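PDB 5E7G: IPT/TIG domain-containing protein BACOVA_02650 from Bacteroides ovatus, which binds polysaccharides at the cell surface and probably captures xyloglucan before it is transported into the periplasm for degradation. Local coordinates for residues L99-Y104 / N126-Q131; T22-G27 / L64-E69; I153-V158 / T166-A171. All blocks are in the same frame, centred on the assembly; numbering follows the deposited sequence.

Contact 1: L99-Y104 / N126-Q131; sequences LSPAPY and NFYEVQ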
loop_
_atom_site.group_PDB
_atom_site.type_symbol
_atom_site.label_atom_id
_atom_site.label_comp_id
_atom_site.label_asym_id
_atom_site.label_seq_id
_atom_site.Cartn_x
_atom_site.Cartn_y
_atom_site.Cartn_z
ATOM N N LEU A 99 30.624 -17.037 16.625
ATOM C CA LEU A 99 29.249 -16.546 16.514
ATOM C C LEU A 99 28.767 -16.374 15.083
ATOM O O LEU A 99 29.452 -15.777 14.251
ATOM C CB LEU A 99 29.115 -15.204 17.233
ATOM C CG LEU A 99 29.356 -15.213 18.740
ATOM C CD1 LEU A 99 29.475 -13.795 19.250
ATOM C CD2 LEU A 99 28.238 -15.947 19.450
ATOM N N SER A 100 27.573 -16.889 14.811
ATOM C CA SER A 100 26.917 -16.654 13.533
ATOM C C SER A 100 26.307 -15.253 13.509
ATOM O O SER A 100 26.094 -14.648 14.560
ATOM C CB SER A 100 25.840 -17.705 13.284
ATOM O OG SER A 100 26.424 -18.973 13.071
ATOM N N PRO A 101 26.021 -14.731 12.307
ATOM C CA PRO A 101 25.372 -13.418 12.209
ATOM C C PRO A 101 23.983 -13.406 12.860
ATOM O O PRO A 101 23.307 -14.440 12.909
ATOM C CB PRO A 101 25.264 -13.181 10.694
ATOM C CG PRO A 101 26.189 -14.179 10.060
ATOM C CD PRO A 101 26.235 -15.347 10.986
ATOM N N ALA A 102 23.564 -12.243 13.344
ATOM C CA ALA A 102 22.292 -12.118 14.048
ATOM C C ALA A 102 21.103 -12.355 13.110
ATOM O O ALA A 102 21.132 -11.943 11.952
ATOM C CB ALA A 102 22.183 -10.750 14.682
ATOM N N PRO A 103 20.047 -13.013 13.613
ATOM C CA PRO A 103 18.850 -13.250 12.801
ATOM C C PRO A 103 18.049 -11.976 12.568
ATOM O O PRO A 103 18.135 -11.048 13.371
ATOM C CB PRO A 103 18.055 -14.240 13.645
ATOM C CG PRO A 103 18.418 -13.889 15.042
ATOM C CD PRO A 103 19.870 -13.506 14.991
ATOM N N TYR A 104 17.290 -11.934 11.478
ATOM C CA TYR A 104 16.347 -10.850 11.240
ATOM C C TYR A 104 15.094 -11.441 10.628
ATOM O O TYR A 104 15.141 -12.512 10.021
ATOM C CB TYR A 104 16.940 -9.771 10.326
ATOM C CG TYR A 104 17.189 -10.226 8.903
ATOM C CD1 TYR A 104 16.197 -10.125 7.936
ATOM C CD2 TYR A 104 18.422 -10.745 8.525
ATOM C CE1 TYR A 104 16.422 -10.538 6.631
ATOM C CE2 TYR A 104 18.657 -11.159 7.228
ATOM C CZ TYR A 104 17.654 -11.057 6.282
ATOM O OH TYR A 104 17.886 -11.475 4.987
ATOM N N ASN A 126 19.542 -15.534 8.348
ATOM C CA ASN A 126 20.430 -15.920 9.436
ATOM C C ASN A 126 19.675 -16.629 10.560
ATOM O O ASN A 126 19.942 -16.393 11.738
ATOM C CB ASN A 126 21.171 -14.697 9.987
ATOM C CG ASN A 126 21.876 -13.894 8.903
ATOM O OD1 ASN A 126 22.192 -14.402 7.826
ATOM N ND2 ASN A 126 22.126 -12.625 9.191
ATOM N N PHE A 127 18.739 -17.502 10.203
ATOM C CA PHE A 127 18.022 -18.286 11.203
ATOM C C PHE A 127 18.871 -19.468 11.662
ATOM O O PHE A 127 18.410 -20.608 11.684
ATOM C CB PHE A 127 16.675 -18.773 10.654
ATOM C CG PHE A 127 15.681 -17.675 10.409
ATOM C CD1 PHE A 127 15.613 -16.577 11.250
ATOM C CD2 PHE A 127 14.814 -17.743 9.336
ATOM C CE1 PHE A 127 14.699 -15.575 11.024
ATOM C CE2 PHE A 127 13.899 -16.738 9.108
ATOM C CZ PHE A 127 13.842 -15.657 9.951
ATOM N N TYR A 128 20.114 -19.180 12.028
ATOM C CA TYR A 128 21.026 -20.189 12.541
ATOM C C TYR A 128 20.749 -20.435 14.012
ATOM O O TYR A 128 20.452 -19.498 14.755
ATOM C CB TYR A 128 22.487 -19.742 12.367
ATOM C CG TYR A 128 22.869 -19.343 10.956
ATOM C CD1 TYR A 128 22.908 -20.282 9.935
ATOM C CD2 TYR A 128 23.218 -18.031 10.653
ATOM C CE1 TYR A 128 23.265 -19.928 8.649
ATOM C CE2 TYR A 128 23.582 -17.667 9.363
ATOM C CZ TYR A 128 23.602 -18.623 8.369
ATOM O OH TYR A 128 23.956 -18.278 7.088
ATOM N N GLU A 129 20.846 -21.690 14.434
ATOM C CA GLU A 129 20.870 -22.005 15.859
ATOM C C GLU A 129 19.598 -21.543 16.576
ATOM O O GLU A 129 19.647 -21.073 17.713
ATOM C CB GLU A 129 22.109 -21.365 16.505
ATOM C CG GLU A 129 23.420 -21.738 15.800
ATOM C CD GLU A 129 24.600 -20.873 16.212
ATOM O OE1 GLU A 129 25.706 -21.424 16.397
ATOM O OE2 GLU A 129 24.429 -19.644 16.332
ATOM N N VAL A 130 18.462 -21.674 15.896
ATOM C CA VAL A 130 17.166 -21.362 16.491
ATOM C C VAL A 130 16.951 -22.195 17.752
ATOM O O VAL A 130 16.932 -23.424 17.701
ATOM C CB VAL A 130 16.012 -21.622 15.491
ATOM C CG1 VAL A 130 14.647 -21.401 16.147
ATOM C CG2 VAL A 130 16.166 -20.729 14.270
ATOM N N GLN A 131 16.796 -21.517 18.882
ATOM C CA GLN A 131 16.558 -22.187 20.156
ATOM C C GLN A 131 15.060 -22.313 20.440
ATOM O O GLN A 131 14.565 -23.401 20.742
ATOM C CB GLN A 131 17.253 -21.424 21.285
ATOM C CG GLN A 131 18.771 -21.394 21.154
ATOM C CD GLN A 131 19.426 -20.455 22.144
ATOM O OE1 GLN A 131 18.761 -19.627 22.769
ATOM N NE2 GLN A 131 20.742 -20.578 22.291
HETATM O O HOH W 1 26.012 -17.837 16.927
HETATM O O HOH W 2 27.698 -20.315 14.709
HETATM O O HOH W 3 21.758 -16.416 13.924
#
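The inverse gamma turn centred on Phe127, on the loop between strands 119-125 and 130-136, packs against Pro103 in the proline-rich connection from strand 97-98 to strand 104-109. The contact illustrates how one side-chain amide and a few waters can seat a connecting loop on an IPT/TIG domain. Asn126 gives the direct polar link: its ND2 donates to Ala102 O at 3.0 Å along a nearly straight N-H...O line of 166°. The acceptor lies in the plane of the Asn126 amide, whereas the donor stands above the carbonyl plane. With CG beside its own backbone N (chi1 -52°), the amide also brings ND2 to 3.5 Å from Pro101 CB. Beyond it, Pro103 CB meets the edge of the Phe127 ring, 4.1 Å from CD1. Tyr128 has two neighbours placed obliquely to its ring: Ser100 CB lies 3.7 Å from CD2, and Pro101 CD 3.9 Å from CE2. Water carries much of the remaining polar contact. One molecule joins Ser100 N to Glu129 OE2 and another joins Ser100 OG to Glu129 OE1, so that each carboxylate oxygen accepts a hydrogen bond from its own water. A third lies 2.7 Å from Pro101 O and 2.8 Å from Asn126 O. Phe127 also packs on Ile165 and Val181, and Tyr162 meets the Tyr128 ring. The chemistry implies a layered join: proline and aromatic carbon supplies the dry contact, one nearly straight hydrogen bond from the Asn126 side-chain amide ties Ala102 to the turn, and the Glu129 carboxylate reaches Ser100 through water.

Contact 2: T22-G27 / L64-E69; sequences TDVNPG and LTVPNE. With SO4 (sulfate ion), chain F.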
loop_
_atom_site.group_PDB
_atom_site.type_symbol
_atom_site.label_atom_id
_atom_site.label_comp_id
_atom_site.label_asym_id
_atom_site.label_seq_id
_atom_site.Cartn_x
_atom_site.Cartn_y
_atom_site.Cartn_z
ATOM N N THR A 22 34.189 -17.399 25.837
ATOM C CA THR A 22 34.075 -18.574 24.976
ATOM C C THR A 22 33.371 -18.252 23.648
ATOM O O THR A 22 33.547 -18.971 22.661
ATOM C CB THR A 22 33.316 -19.717 25.685
ATOM O OG1 THR A 22 32.074 -19.225 26.207
ATOM C CG2 THR A 22 34.158 -20.292 26.821
ATOM N N ASP A 23 32.574 -17.183 23.628
ATOM C CA ASP A 23 31.935 -16.708 22.401
ATOM C C ASP A 23 32.860 -15.731 21.680
ATOM O O ASP A 23 33.496 -14.884 22.311
ATOM C CB ASP A 23 30.593 -16.029 22.700
ATOM C CG ASP A 23 29.505 -17.013 23.112
ATOM O OD1 ASP A 23 29.626 -18.222 22.828
ATOM O OD2 ASP A 23 28.507 -16.565 23.714
ATOM N N VAL A 24 32.936 -15.854 20.360
ATOM C CA VAL A 24 33.854 -15.045 19.568
ATOM C C VAL A 24 33.285 -14.768 18.184
ATOM O O VAL A 24 32.631 -15.623 17.592
ATOM C CB VAL A 24 35.222 -15.741 19.411
ATOM C CG1 VAL A 24 36.181 -14.877 18.604
ATOM C CG2 VAL A 24 35.828 -16.050 20.772
ATOM N N ASN A 25 33.542 -13.566 17.675
ATOM C CA ASN A 25 33.137 -13.197 16.326
ATOM C C ASN A 25 34.230 -13.536 15.312
ATOM O O ASN A 25 35.420 -13.463 15.630
ATOM C CB ASN A 25 32.810 -11.701 16.245
ATOM C CG ASN A 25 31.477 -11.355 16.890
ATOM O OD1 ASN A 25 30.415 -11.580 16.308
ATOM N ND2 ASN A 25 31.530 -10.801 18.093
ATOM N N PRO A 26 33.836 -13.913 14.086
ATOM C CA PRO A 26 34.852 -14.108 13.050
ATOM C C PRO A 26 35.677 -12.842 12.834
ATOM O O PRO A 26 35.130 -11.741 12.881
ATOM C CB PRO A 26 34.029 -14.454 11.806
ATOM C CG PRO A 26 32.748 -14.985 12.333
ATOM C CD PRO A 26 32.486 -14.237 13.600
ATOM N N GLY A 27 36.978 -12.997 12.628
ATOM C CA GLY A 27 37.829 -11.863 12.318
ATOM C C GLY A 27 38.546 -11.297 13.525
ATOM O O GLY A 27 39.531 -10.589 13.363
ATOM N N LEU A 64 46.442 -15.746 17.484
ATOM C CA LEU A 64 45.994 -15.860 16.104
ATOM C C LEU A 64 44.689 -15.094 15.968
ATOM O O LEU A 64 44.155 -14.588 16.959
ATOM C CB LEU A 64 45.805 -17.326 15.690
ATOM C CG LEU A 64 44.673 -18.110 16.369
ATOM C CD1 LEU A 64 44.313 -19.337 15.542
ATOM C CD2 LEU A 64 45.049 -18.525 17.790
ATOM N N THR A 65 44.184 -15.011 14.744
ATOM C CA THR A 65 42.896 -14.374 14.489
ATOM C C THR A 65 41.941 -15.367 13.828
ATOM O O THR A 65 42.296 -16.056 12.866
ATOM C CB THR A 65 43.046 -13.111 13.602
ATOM O OG1 THR A 65 43.435 -13.488 12.278
ATOM C CG2 THR A 65 44.092 -12.158 14.183
ATOM N N VAL A 66 40.734 -15.455 14.374
ATOM C CA VAL A 66 39.703 -16.316 13.820
ATOM C C VAL A 66 39.372 -15.830 12.406
ATOM O O VAL A 66 38.941 -14.690 12.239
ATOM C CB VAL A 66 38.432 -16.307 14.681
ATOM C CG1 VAL A 66 37.382 -17.261 14.099
ATOM C CG2 VAL A 66 38.763 -16.671 16.124
ATOM N N PRO A 67 39.581 -16.680 11.381
ATOM C CA PRO A 67 39.312 -16.249 10.001
ATOM C C PRO A 67 37.887 -15.749 9.784
ATOM O O PRO A 67 36.938 -16.301 10.347
ATOM C CB PRO A 67 39.565 -17.522 9.181
ATOM C CG PRO A 67 40.509 -18.313 9.998
ATOM C CD PRO A 67 40.134 -18.045 11.424
ATOM N N ASN A 68 37.749 -14.709 8.966
ATOM C CA ASN A 68 36.441 -14.148 8.643
ATOM C C ASN A 68 35.570 -15.126 7.883
ATOM O O ASN A 68 34.380 -15.258 8.164
ATOM C CB ASN A 68 36.596 -12.866 7.822
ATOM C CG ASN A 68 36.923 -11.672 8.679
ATOM O OD1 ASN A 68 36.042 -11.100 9.318
ATOM N ND2 ASN A 68 38.195 -11.291 8.707
ATOM N N GLU A 69 36.174 -15.812 6.921
ATOM C CA GLU A 69 35.437 -16.710 6.041
ATOM C C GLU A 69 35.333 -18.127 6.608
ATOM O O GLU A 69 34.983 -19.061 5.886
ATOM C CB GLU A 69 36.098 -16.746 4.660
ATOM C CG GLU A 69 36.325 -15.369 4.048
ATOM C CD GLU A 69 35.043 -14.553 3.946
ATOM O OE1 GLU A 69 33.963 -15.155 3.748
ATOM O OE2 GLU A 69 35.115 -13.309 4.072
HETATM S S SO4 F . 40.252 -14.272 6.445
HETATM O O1 SO4 F . 39.148 -15.232 6.465
HETATM O O2 SO4 F . 41.511 -14.997 6.577
HETATM O O3 SO4 F . 40.226 -13.559 5.170
HETATM O O4 SO4 F . 40.172 -13.315 7.552
#
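Gly27 and Val66 meet where two bends cross, the touching parts of 22-27 and 64-69 running 77° apart. Gly27 N donates to Val66 O at 2.6 Å, a short and bent bond with an N-H...O angle of 137°. Here backbone conformation sets the residue type: with its positive phi of 97°, a beta carbon at Gly27 would jam against the carbonyl oxygen of Pro26 and also collide with Asn68 OD1, which lies 3.6 Å from Gly27 CA. Beside this bond the valines make the apolar part, Val24 CG1 reaching Val66 CG2 at 4.0 Å. Pro26 CB lies 3.7 Å from Pro67 O and equally far from Asn68 O. Asn68 also holds the anion, its side-chain ND2 and backbone N both donating to sulfate O4, each at 3.1 Å. Glu69 N holds sulfate O1 at the same length. The anion, probably from the crystallisation liquor, thus rests on two successive backbone N-H groups and one side-chain amide. Around the contact, Val66 and Pro26 both pack on Val98 of strand 97-98, and Val24 on Ile30 of strand 29-35. Val24 shares a backbone bond with His97, pairing strand 23-24 in parallel with strand 97-98, while Leu64 bonds to Ile30 in the antiparallel sheet in which strand 61-65 is one of the two outer strands.

Contact 3: I153-V158 / T166-A171; sequences ITNYEV and TLTAPA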
loop_
_atom_site.group_PDB
_atom_site.type_symbol
_atom_site.label_atom_id
_atom_site.label_comp_id
_atom_site.label_asym_id
_atom_site.label_seq_id
_atom_site.Cartn_x
_atom_site.Cartn_y
_atom_site.Cartn_z
ATOM N N ILE A 153 5.878 -21.653 20.592
ATOM C CA ILE A 153 5.588 -22.383 19.364
ATOM C C ILE A 153 6.489 -23.611 19.343
ATOM O O ILE A 153 7.697 -23.499 19.143
ATOM C CB ILE A 153 5.805 -21.508 18.109
ATOM C CG1 ILE A 153 4.859 -20.304 18.149
ATOM C CG2 ILE A 153 5.572 -22.320 16.833
ATOM C CD1 ILE A 153 5.112 -19.260 17.076
ATOM N N THR A 154 5.886 -24.776 19.566
ATOM C CA THR A 154 6.625 -26.025 19.752
ATOM C C THR A 154 6.978 -26.696 18.430
ATOM O O THR A 154 8.037 -27.313 18.298
ATOM C CB THR A 154 5.816 -27.039 20.591
ATOM O OG1 THR A 154 4.775 -27.605 19.783
ATOM C CG2 THR A 154 5.210 -26.373 21.822
ATOM N N ASN A 155 6.067 -26.597 17.467
ATOM C CA ASN A 155 6.266 -27.188 16.153
ATOM C C ASN A 155 6.739 -26.155 15.126
ATOM O O ASN A 155 5.951 -25.348 14.634
ATOM C CB ASN A 155 4.972 -27.850 15.675
ATOM C CG ASN A 155 5.157 -28.616 14.382
ATOM O OD1 ASN A 155 6.281 -28.950 14.005
ATOM N ND2 ASN A 155 4.056 -28.899 13.695
ATOM N N TYR A 156 8.032 -26.179 14.816
ATOM C CA TYR A 156 8.577 -25.338 13.758
ATOM C C TYR A 156 9.728 -26.060 13.072
ATOM O O TYR A 156 10.377 -26.907 13.679
ATOM C CB TYR A 156 9.044 -23.992 14.317
ATOM C CG TYR A 156 10.164 -24.091 15.334
ATOM C CD1 TYR A 156 11.483 -24.267 14.932
ATOM C CD2 TYR A 156 9.904 -24.001 16.697
ATOM C CE1 TYR A 156 12.507 -24.360 15.853
ATOM C CE2 TYR A 156 10.928 -24.090 17.628
ATOM C CZ TYR A 156 12.227 -24.269 17.199
ATOM O OH TYR A 156 13.249 -24.358 18.115
ATOM N N GLU A 157 9.960 -25.730 11.805
ATOM C CA GLU A 157 11.101 -26.256 11.062
ATOM C C GLU A 157 11.801 -25.159 10.277
ATOM O O GLU A 157 11.149 -24.330 9.646
ATOM C CB GLU A 157 10.660 -27.359 10.104
ATOM C CG GLU A 157 11.746 -27.749 9.104
ATOM C CD GLU A 157 11.398 -28.982 8.290
ATOM O OE1 GLU A 157 10.500 -29.743 8.710
ATOM O OE2 GLU A 157 12.024 -29.183 7.224
ATOM N N VAL A 158 13.132 -25.178 10.297
ATOM C CA VAL A 158 13.935 -24.219 9.544
ATOM C C VAL A 158 14.405 -24.843 8.236
ATOM O O VAL A 158 14.859 -25.984 8.217
ATOM C CB VAL A 158 15.165 -23.756 10.341
ATOM C CG1 VAL A 158 15.885 -22.637 9.600
ATOM C CG2 VAL A 158 14.756 -23.297 11.729
ATOM N N THR A 166 9.045 -22.477 8.840
ATOM C CA THR A 166 7.659 -22.912 8.736
ATOM C C THR A 166 7.214 -23.474 10.076
ATOM O O THR A 166 7.901 -24.311 10.661
ATOM C CB THR A 166 7.477 -23.962 7.647
ATOM O OG1 THR A 166 7.870 -23.404 6.389
ATOM C CG2 THR A 166 6.029 -24.403 7.563
ATOM N N LEU A 167 6.065 -23.007 10.558
ATOM C CA LEU A 167 5.580 -23.385 11.879
ATOM C C LEU A 167 4.052 -23.520 11.910
ATOM O O LEU A 167 3.357 -23.083 10.989
ATOM C CB LEU A 167 6.056 -22.364 12.919
ATOM C CG LEU A 167 5.565 -20.923 12.777
ATOM C CD1 LEU A 167 4.227 -20.727 13.482
ATOM C CD2 LEU A 167 6.599 -19.944 13.324
ATOM N N THR A 168 3.541 -24.147 12.969
ATOM C CA THR A 168 2.102 -24.291 13.159
ATOM C C THR A 168 1.664 -23.415 14.330
ATOM O O THR A 168 2.388 -23.270 15.318
ATOM C CB THR A 168 1.695 -25.768 13.411
ATOM O OG1 THR A 168 2.128 -26.179 14.713
ATOM C CG2 THR A 168 2.306 -26.679 12.349
ATOM N N ALA A 169 0.481 -22.823 14.196
ATOM C CA ALA A 169 -0.014 -21.853 15.165
ATOM C C ALA A 169 -0.511 -22.531 16.442
ATOM O O ALA A 169 -1.227 -23.530 16.375
ATOM C CB ALA A 169 -1.128 -21.030 14.550
ATOM N N PRO A 170 -0.155 -21.973 17.610
ATOM C CA PRO A 170 -0.593 -22.556 18.884
ATOM C C PRO A 170 -2.091 -22.390 19.140
ATOM O O PRO A 170 -2.759 -21.648 18.420
ATOM C CB PRO A 170 0.220 -21.779 19.924
ATOM C CG PRO A 170 0.509 -20.476 19.282
ATOM C CD PRO A 170 0.654 -20.759 17.812
ATOM N N ALA A 171 -2.603 -23.093 20.148
ATOM C CA ALA A 171 -3.975 -22.902 20.609
ATOM C C ALA A 171 -4.060 -21.602 21.392
ATOM O O ALA A 171 -3.058 -21.142 21.942
ATOM C CB ALA A 171 -4.421 -24.068 21.468
#
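Tyr156 and Leu167 face each other as a non-hydrogen-bonded pair and Glu157 and Thr166 as a hydrogen-bonded one, in strands 156-158 and 166-168 that run antiparallel (178°) with axes 4.7 Å apart. Glu157 N donates to Thr166 O at 2.7 Å and Thr166 N returns a bond to Glu157 O, while Thr168 N reaches back to Asn155 O, prolonging the ladder past the strand. Leu167 CB lies 3.7 Å from Tyr156 CB. Its CG sits between the backbone N and the carbonyl carbon (chi1 63°), and both methyls meet Ile153, whose side chain crosses at about a right angle. CD1 of Ile153 comes 4.0 Å from CD1 of Leu167, its CG2 touches Leu167 CB at 3.9 Å, and its CG1 lies 4.2 Å from Pro170 CD. The pair of strands is the beta hairpin at one margin of a four-stranded antiparallel sheet in the second IPT/TIG, an immunoglobulin-like beta sandwich; Ile153, just past strand 151-152 of the facing sheet, also packs on Val133 there. An alanine at Ile153 would keep the backbone but is likely to leave a gap beside Leu167 and Pro170 and hold the leucine methyls less firmly. On the face that carries Glu157 and Thr166, Asn155 lies obliquely across Thr168, its CB 3.4 Å from OG1. The Tyr156 ring leads away from Leu167, and its hydroxyl makes a weak bond to Gln131 O.

How the contacts relate
From the N terminus, the three contacts close successive loops in series, none nesting in or crossing another. Contact 2 closes the longest, from 27 to 64 within the first IPT/TIG; contact 1 shuts the 104-126 loop, and contact 3 the short 158-166 turn of a hairpin. Contacts 2 and 1 meet at Leu99, whose N lies 2.6 Å from Val24 O, a probable hydrogen bond joining the first unit to the connection towards the second. Contact 1 then meets contact 3 through Val130, which packs on Tyr156 and Val158 between the two sheets. Contact 1 lies between the other two, its centre about 16 and 17 Å from those of contacts 2 and 3, themselves about 33 Å apart.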